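Side-chain contacts in putative tetR-family transcriptional regulator (Streptomyces coelicolor, PDB 3FIW), which probably binds operator DNA as a transcriptional regulator, most likely a repressor, of the TetR family: residues S61-W64 / Y65-K69; T104-F107 / R108-L111; L130-V133 / R134-D138. All coordinates share one frame; numbering follows the deposited sequence.

Overall arrangement
Along the chain the three contacts follow in series. Contact 1 (61-69) lies where helix 60-63 ends and the chain passes to helix 69-79, within the TetR-family DNA-binding region. Contacts 2 and 3 both fall in the C-terminal domain, contact 2 on helix 96-112 and contact 3 on helix 130-142. Their centres are about 17 Å apart and their nearest atoms about 7 Å, without touching. Contact 1 stands off from both, its centre about 30 Å from that of contact 2 and 33 Å from that of contact 3. The spacing reflects the two-part, all-helical TetR architecture, and contact 2 alone of the three reaches the second subunit.

Contact 1 (S61-W64 / Y65-K69); sequences SLYW and YFRTK
The carbonyl of L62 receives two backbone N-H groups near the end of helix 60-63: F66 N, at 3.0 Å from L62 O, lies in the carbonyl plane and makes the straighter bond, whereas Y65 N approaches the same oxygen from above that plane, 56° out of it. Y63 CA comes within 3.5 Å of F66 O in a C-H...O contact. The side chain of Y63 reaches past the turn because its CG stands anti to the backbone N (chi1 -178°), which sends the ring along the chain to R67. Ring carbon CE1 of Y63 meets R67 CG at 3.5 Å, an approach to the aliphatic part of the arginine, with ring and guanidinium planes 65° apart. Residues 61-66 form the last part of the predicted helix-turn-helix, the element with which TetR-family regulators read DNA, and Y63 and W64 are exposed on it. The two aromatics also meet each other: Y63 CD2 sits 4.0 Å above the W64 ring plane, over its centre. L62 O lies at the edge of the Y65 ring, near its plane, and Y65 CD2 meets L62 CD2 at 4.1 Å, the side chains passing at a slant. L62 itself is buried against L51, A52 and L55 of helix 48-55, and F66 packs between helices 27-41 and 69-79, on V30, I31 and L72. T68 then N-caps helix 69-79 through a hydrogen bond from D71 N to its OG1.

Contact 2 (T104-F107 / R108-L111); sequences TRSF and RRTL
S106 O is gripped twice by T110: the backbone N donates to it over 2.8 Å and the hydroxyl OG1 over 2.9 Å, the two reaching it from opposite faces of its carbonyl plane. The hydroxyl can fold back because T110 OG1 stands beside its own backbone N (chi1 -56°). A valine here would remove the hydroxyl donor and would probably leave S106 O held by the backbone N-H alone of the two donors. One residue further on, L111 CD1 lies over a face of the F107 ring, 4.2 Å from the centroid and 22° off the normal, a CH-pi contact; M81 touches both side chains. R109 bends at chi3, bringing its guanidinium back over the preceding turn with R105 O above the centre of one face. Water 2 then joins R109 NH1, at 2.8 Å, to S106 OG. The ends of R105 and R108 reach away from helix 96-112: R105 NE forms a salt bridge with E194 of the second subunit, and R108 NH2 one with E168 of helix 147-170. The chemistry is thus divided, with apolar packing at F107 and L111 and arginine charges that tie this helix to helix 147-170 and across the dimer.

Contact 3 (L130-V133 / R134-D138); sequences LDRV and RRKMD
D131 and R135, one helical turn apart, form a salt bridge in which R135 NE donates to D131 OD2 over 3.2 Å with an N-H...O angle of 163°. OD2 is met on its syn side, 29° out of the carboxylate plane, yet lies close to the guanidinium plane; carboxylate and guanidinium are turned 65° against each other. With its carboxylate carbon swung trans to the main-chain nitrogen, D131 points along the helix to R135. Both residues are exposed, so this is a surface pair. The close-packed side lies at M137, a selenomethionine buried against E147, A150 and Q151 of helix 147-170; V133 CG1 touches it only loosely, 4.4 Å from M137 CE. R134 also turns to that helix: its NH2 forms a salt bridge with E147, while its NE makes a weak hydrogen-bonded salt bridge to D138 OD2, one turn on in its own helix. The looser, hydrated side is where R132 and K136 cross at a slant. Two waters stand between their polar ends: water 4 accepts from R132 NH2 and from K136 NZ, the latter at 2.8 Å, and water 3 accepts from R132 NE and K136 NZ. The like charges, 4.5 Å apart between R132 NH2 and K136 NZ, also have E87 O and N103 OD1 as respective partners. Ion pairs from i to i+4 along an exposed face, with M137 turned in against helix 147-170, fit a surface helix of the TetR C-terminal domain, here helix 130-142.

Contact 1 (S61-W64 / Y65-K69)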
# COMPACT_ATOMS: atom_id res chain seq x y z
N SER A 61 -1.35 30.52 -16.63
CA SER A 61 -0.83 31.17 -15.44
C SER A 61 -0.35 30.20 -14.34
O SER A 61 0.45 30.60 -13.50
CB SER A 61 -1.83 32.18 -14.88
OG SER A 61 -2.74 31.52 -14.04
N LEU A 62 -0.83 28.96 -14.35
CA LEU A 62 -0.40 27.94 -13.40
C LEU A 62 0.88 27.23 -13.80
O LEU A 62 1.58 26.74 -12.92
CB LEU A 62 -1.49 26.89 -13.17
CG LEU A 62 -2.78 27.36 -12.47
CD1 LEU A 62 -3.66 26.14 -12.19
CD2 LEU A 62 -2.49 28.18 -11.20
N TYR A 63 1.17 27.16 -15.10
CA TYR A 63 2.48 26.73 -15.61
C TYR A 63 3.69 27.31 -14.81
O TYR A 63 4.69 26.65 -14.61
CB TYR A 63 2.62 27.13 -17.11
CG TYR A 63 3.92 26.71 -17.79
CD1 TYR A 63 4.24 25.36 -18.00
CD2 TYR A 63 4.83 27.67 -18.24
CE1 TYR A 63 5.46 24.98 -18.61
CE2 TYR A 63 6.03 27.30 -18.87
CZ TYR A 63 6.34 25.97 -19.04
OH TYR A 63 7.55 25.63 -19.66
N TRP A 64 3.56 28.56 -14.36
CA TRP A 64 4.62 29.27 -13.66
C TRP A 64 4.87 28.75 -12.26
O TRP A 64 5.97 28.96 -11.69
CB TRP A 64 4.28 30.77 -13.67
CG TRP A 64 4.12 31.23 -15.11
CD1 TRP A 64 2.97 31.64 -15.74
CD2 TRP A 64 5.15 31.24 -16.11
NE1 TRP A 64 3.24 31.93 -17.08
CE2 TRP A 64 4.57 31.71 -17.31
CE3 TRP A 64 6.51 30.91 -16.10
CZ2 TRP A 64 5.31 31.82 -18.49
CZ3 TRP A 64 7.23 31.06 -17.26
CH2 TRP A 64 6.64 31.49 -18.43
N TYR A 65 3.85 28.09 -11.71
CA TYR A 65 3.94 27.30 -10.47
C TYR A 65 4.38 25.84 -10.68
O TYR A 65 5.21 25.32 -9.93
CB TYR A 65 2.60 27.29 -9.73
CG TYR A 65 2.20 28.67 -9.29
CD1 TYR A 65 2.82 29.27 -8.18
CD2 TYR A 65 1.28 29.41 -10.01
CE1 TYR A 65 2.47 30.55 -7.79
CE2 TYR A 65 0.94 30.65 -9.64
CZ TYR A 65 1.53 31.21 -8.53
OH TYR A 65 1.19 32.48 -8.21
N PHE A 66 3.80 25.19 -11.68
CA PHE A 66 4.00 23.77 -11.89
C PHE A 66 4.08 23.52 -13.34
O PHE A 66 3.09 23.61 -14.06
CB PHE A 66 2.84 22.97 -11.25
CG PHE A 66 2.71 23.22 -9.80
CD1 PHE A 66 3.79 22.94 -8.93
CD2 PHE A 66 1.57 23.79 -9.28
CE1 PHE A 66 3.70 23.21 -7.57
CE2 PHE A 66 1.46 24.05 -7.91
CZ PHE A 66 2.53 23.77 -7.06
N ARG A 67 5.29 23.24 -13.77
CA ARG A 67 5.61 23.14 -15.18
C ARG A 67 4.84 21.96 -15.76
O ARG A 67 4.44 22.00 -16.94
CB ARG A 67 7.09 22.88 -15.32
CG ARG A 67 7.78 23.48 -16.49
CD ARG A 67 9.12 22.80 -16.61
NE ARG A 67 10.20 23.74 -16.91
CZ ARG A 67 10.86 24.46 -15.99
NH1 ARG A 67 10.53 24.39 -14.70
NH2 ARG A 67 11.85 25.28 -16.35
N THR A 68 4.62 20.94 -14.91
CA THR A 68 4.01 19.67 -15.31
C THR A 68 3.05 19.22 -14.26
O THR A 68 3.13 19.68 -13.14
CB THR A 68 5.08 18.56 -15.45
OG1 THR A 68 5.88 18.56 -14.26
CG2 THR A 68 5.99 18.86 -16.63
N LYS A 69 2.13 18.35 -14.64
CA LYS A 69 1.23 17.66 -13.71
C LYS A 69 2.02 16.84 -12.70
O LYS A 69 1.68 16.84 -11.52
CB LYS A 69 0.30 16.71 -14.46
CG LYS A 69 -0.92 16.22 -13.63
CD LYS A 69 -1.37 14.86 -14.18
CE LYS A 69 -2.89 14.61 -14.07
NZ LYS A 69 -3.35 14.21 -12.72

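Contact 2 (T104-F107 / R108-L111)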
# COMPACT_ATOMS: atom_id res chain seq x y z
N THR A 104 2.28 5.93 14.25
CA THR A 104 1.71 5.22 13.10
C THR A 104 0.24 5.62 12.91
O THR A 104 -0.21 5.80 11.75
CB THR A 104 1.77 3.68 13.29
OG1 THR A 104 3.07 3.30 13.63
CG2 THR A 104 1.40 2.92 11.98
N ARG A 105 -0.49 5.74 14.03
CA ARG A 105 -1.86 6.31 14.00
C ARG A 105 -1.87 7.71 13.39
O ARG A 105 -2.76 8.06 12.61
CB ARG A 105 -2.54 6.32 15.36
CG ARG A 105 -2.87 4.93 15.95
CD ARG A 105 -3.26 5.05 17.45
NE ARG A 105 -3.54 3.73 17.96
CZ ARG A 105 -3.23 3.26 19.18
NH1 ARG A 105 -2.60 4.02 20.06
NH2 ARG A 105 -3.56 1.99 19.50
N SER A 106 -0.88 8.51 13.70
CA SER A 106 -0.78 9.83 13.06
C SER A 106 -0.62 9.73 11.54
O SER A 106 -1.27 10.48 10.78
CB SER A 106 0.34 10.68 13.66
OG SER A 106 0.34 11.97 13.02
N PHE A 107 0.30 8.87 11.11
CA PHE A 107 0.59 8.69 9.70
C PHE A 107 -0.66 8.27 8.92
O PHE A 107 -0.94 8.82 7.84
CB PHE A 107 1.69 7.65 9.53
CG PHE A 107 2.19 7.51 8.11
CD1 PHE A 107 2.63 8.62 7.39
CD2 PHE A 107 2.23 6.25 7.50
CE1 PHE A 107 3.12 8.44 6.08
CE2 PHE A 107 2.70 6.07 6.23
CZ PHE A 107 3.15 7.16 5.52
N ARG A 108 -1.36 7.25 9.45
CA ARG A 108 -2.65 6.83 8.95
C ARG A 108 -3.64 7.99 8.82
O ARG A 108 -4.22 8.22 7.78
CB ARG A 108 -3.23 5.73 9.84
CG ARG A 108 -4.57 5.21 9.26
CD ARG A 108 -4.93 3.86 9.78
NE ARG A 108 -6.30 3.48 9.43
CZ ARG A 108 -7.40 3.79 10.11
NH1 ARG A 108 -7.34 4.50 11.24
NH2 ARG A 108 -8.59 3.37 9.67
N ARG A 109 -3.86 8.69 9.92
CA ARG A 109 -4.78 9.81 9.98
C ARG A 109 -4.41 10.83 8.87
O ARG A 109 -5.28 11.33 8.14
CB ARG A 109 -4.72 10.43 11.38
CG ARG A 109 -5.64 11.66 11.64
CD ARG A 109 -5.27 12.39 12.97
NE ARG A 109 -5.33 11.44 14.08
CZ ARG A 109 -4.30 11.10 14.86
NH1 ARG A 109 -3.10 11.69 14.74
NH2 ARG A 109 -4.50 10.22 15.83
N THR A 110 -3.11 11.06 8.70
CA THR A 110 -2.66 12.02 7.69
C THR A 110 -3.07 11.59 6.30
O THR A 110 -3.60 12.42 5.55
CB THR A 110 -1.17 12.32 7.81
OG1 THR A 110 -0.91 12.79 9.15
CG2 THR A 110 -0.73 13.42 6.87
N LEU A 111 -2.92 10.29 5.98
CA LEU A 111 -3.13 9.81 4.64
C LEU A 111 -4.61 9.84 4.36
O LEU A 111 -5.03 10.22 3.26
CB LEU A 111 -2.53 8.38 4.48
CG LEU A 111 -1.00 8.20 4.51
CD1 LEU A 111 -0.65 6.70 4.38
CD2 LEU A 111 -0.25 9.03 3.39
O HOH W 1 -5.50 6.05 12.63
O HOH W 2 -1.73 13.58 13.22

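Contact 3 (L130-V133 / R134-D138)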
# COMPACT_ATOMS: atom_id res chain seq x y z
N LEU A 130 14.60 14.72 7.58
CA LEU A 130 15.70 13.91 8.13
C LEU A 130 15.99 14.23 9.60
O LEU A 130 16.37 13.36 10.38
CB LEU A 130 16.98 14.07 7.31
CG LEU A 130 16.89 14.04 5.77
CD1 LEU A 130 17.90 15.03 5.14
CD2 LEU A 130 17.03 12.63 5.16
N ASP A 131 15.80 15.49 9.96
CA ASP A 131 15.88 15.91 11.34
C ASP A 131 14.86 15.17 12.24
O ASP A 131 15.24 14.63 13.29
CB ASP A 131 15.74 17.43 11.45
CG ASP A 131 15.85 17.92 12.89
OD1 ASP A 131 17.00 18.07 13.37
OD2 ASP A 131 14.80 18.13 13.55
N ARG A 132 13.58 15.16 11.82
CA ARG A 132 12.48 14.49 12.54
C ARG A 132 12.65 12.98 12.59
O ARG A 132 12.38 12.36 13.62
CB ARG A 132 11.13 14.82 11.90
CG ARG A 132 10.65 16.24 12.15
CD ARG A 132 9.20 16.43 11.68
NE ARG A 132 8.28 15.72 12.55
CZ ARG A 132 7.70 16.25 13.62
NH1 ARG A 132 7.92 17.53 13.93
NH2 ARG A 132 6.89 15.50 14.37
N VAL A 133 13.07 12.37 11.48
CA VAL A 133 13.25 10.92 11.42
C VAL A 133 14.35 10.51 12.41
O VAL A 133 14.24 9.48 13.06
CB VAL A 133 13.57 10.44 9.98
CG1 VAL A 133 13.96 8.95 9.95
CG2 VAL A 133 12.39 10.72 9.02
N ARG A 134 15.38 11.34 12.53
CA ARG A 134 16.53 11.05 13.39
C ARG A 134 16.18 11.22 14.85
O ARG A 134 16.69 10.49 15.69
CB ARG A 134 17.72 11.95 13.02
CG ARG A 134 19.03 11.69 13.80
CD ARG A 134 19.75 10.42 13.31
NE ARG A 134 19.58 9.24 14.18
CZ ARG A 134 19.05 8.07 13.80
NH1 ARG A 134 18.60 7.87 12.56
NH2 ARG A 134 18.98 7.07 14.69
N ARG A 135 15.33 12.20 15.16
CA ARG A 135 14.93 12.47 16.55
C ARG A 135 14.02 11.34 17.10
O ARG A 135 14.19 10.88 18.24
CB ARG A 135 14.27 13.85 16.69
CG ARG A 135 15.19 15.05 16.38
CD ARG A 135 14.84 16.29 17.19
NE ARG A 135 15.51 17.47 16.64
CZ ARG A 135 16.53 18.12 17.21
NH1 ARG A 135 17.03 17.75 18.40
NH2 ARG A 135 17.05 19.18 16.59
N LYS A 136 13.08 10.92 16.25
CA LYS A 136 12.20 9.78 16.52
C LYS A 136 13.02 8.52 16.73
O LYS A 136 12.83 7.80 17.70
CB LYS A 136 11.20 9.60 15.38
CG LYS A 136 10.12 10.62 15.35
CD LYS A 136 9.19 10.39 14.15
CE LYS A 136 8.18 11.52 14.04
NZ LYS A 136 7.34 11.28 12.86
N MSE A 137 13.98 8.27 15.83
CA MSE A 137 14.84 7.11 15.98
C MSE A 137 15.68 7.16 17.25
O MSE A 137 15.78 6.14 17.93
CB MSE A 137 15.74 6.95 14.78
CG MSE A 137 16.19 5.51 14.59
SE MSE A 137 14.65 4.43 14.04
CE MSE A 137 14.13 5.21 12.30
N ASP A 138 16.28 8.33 17.56
CA ASP A 138 17.06 8.53 18.79
C ASP A 138 16.26 8.24 20.04
O ASP A 138 16.74 7.59 20.96
CB ASP A 138 17.60 9.96 18.88
CG ASP A 138 18.80 10.20 17.96
OD1 ASP A 138 19.11 11.40 17.69
OD2 ASP A 138 19.42 9.18 17.52
O HOH W 3 7.34 13.79 10.73
O HOH W 4 5.26 13.11 13.35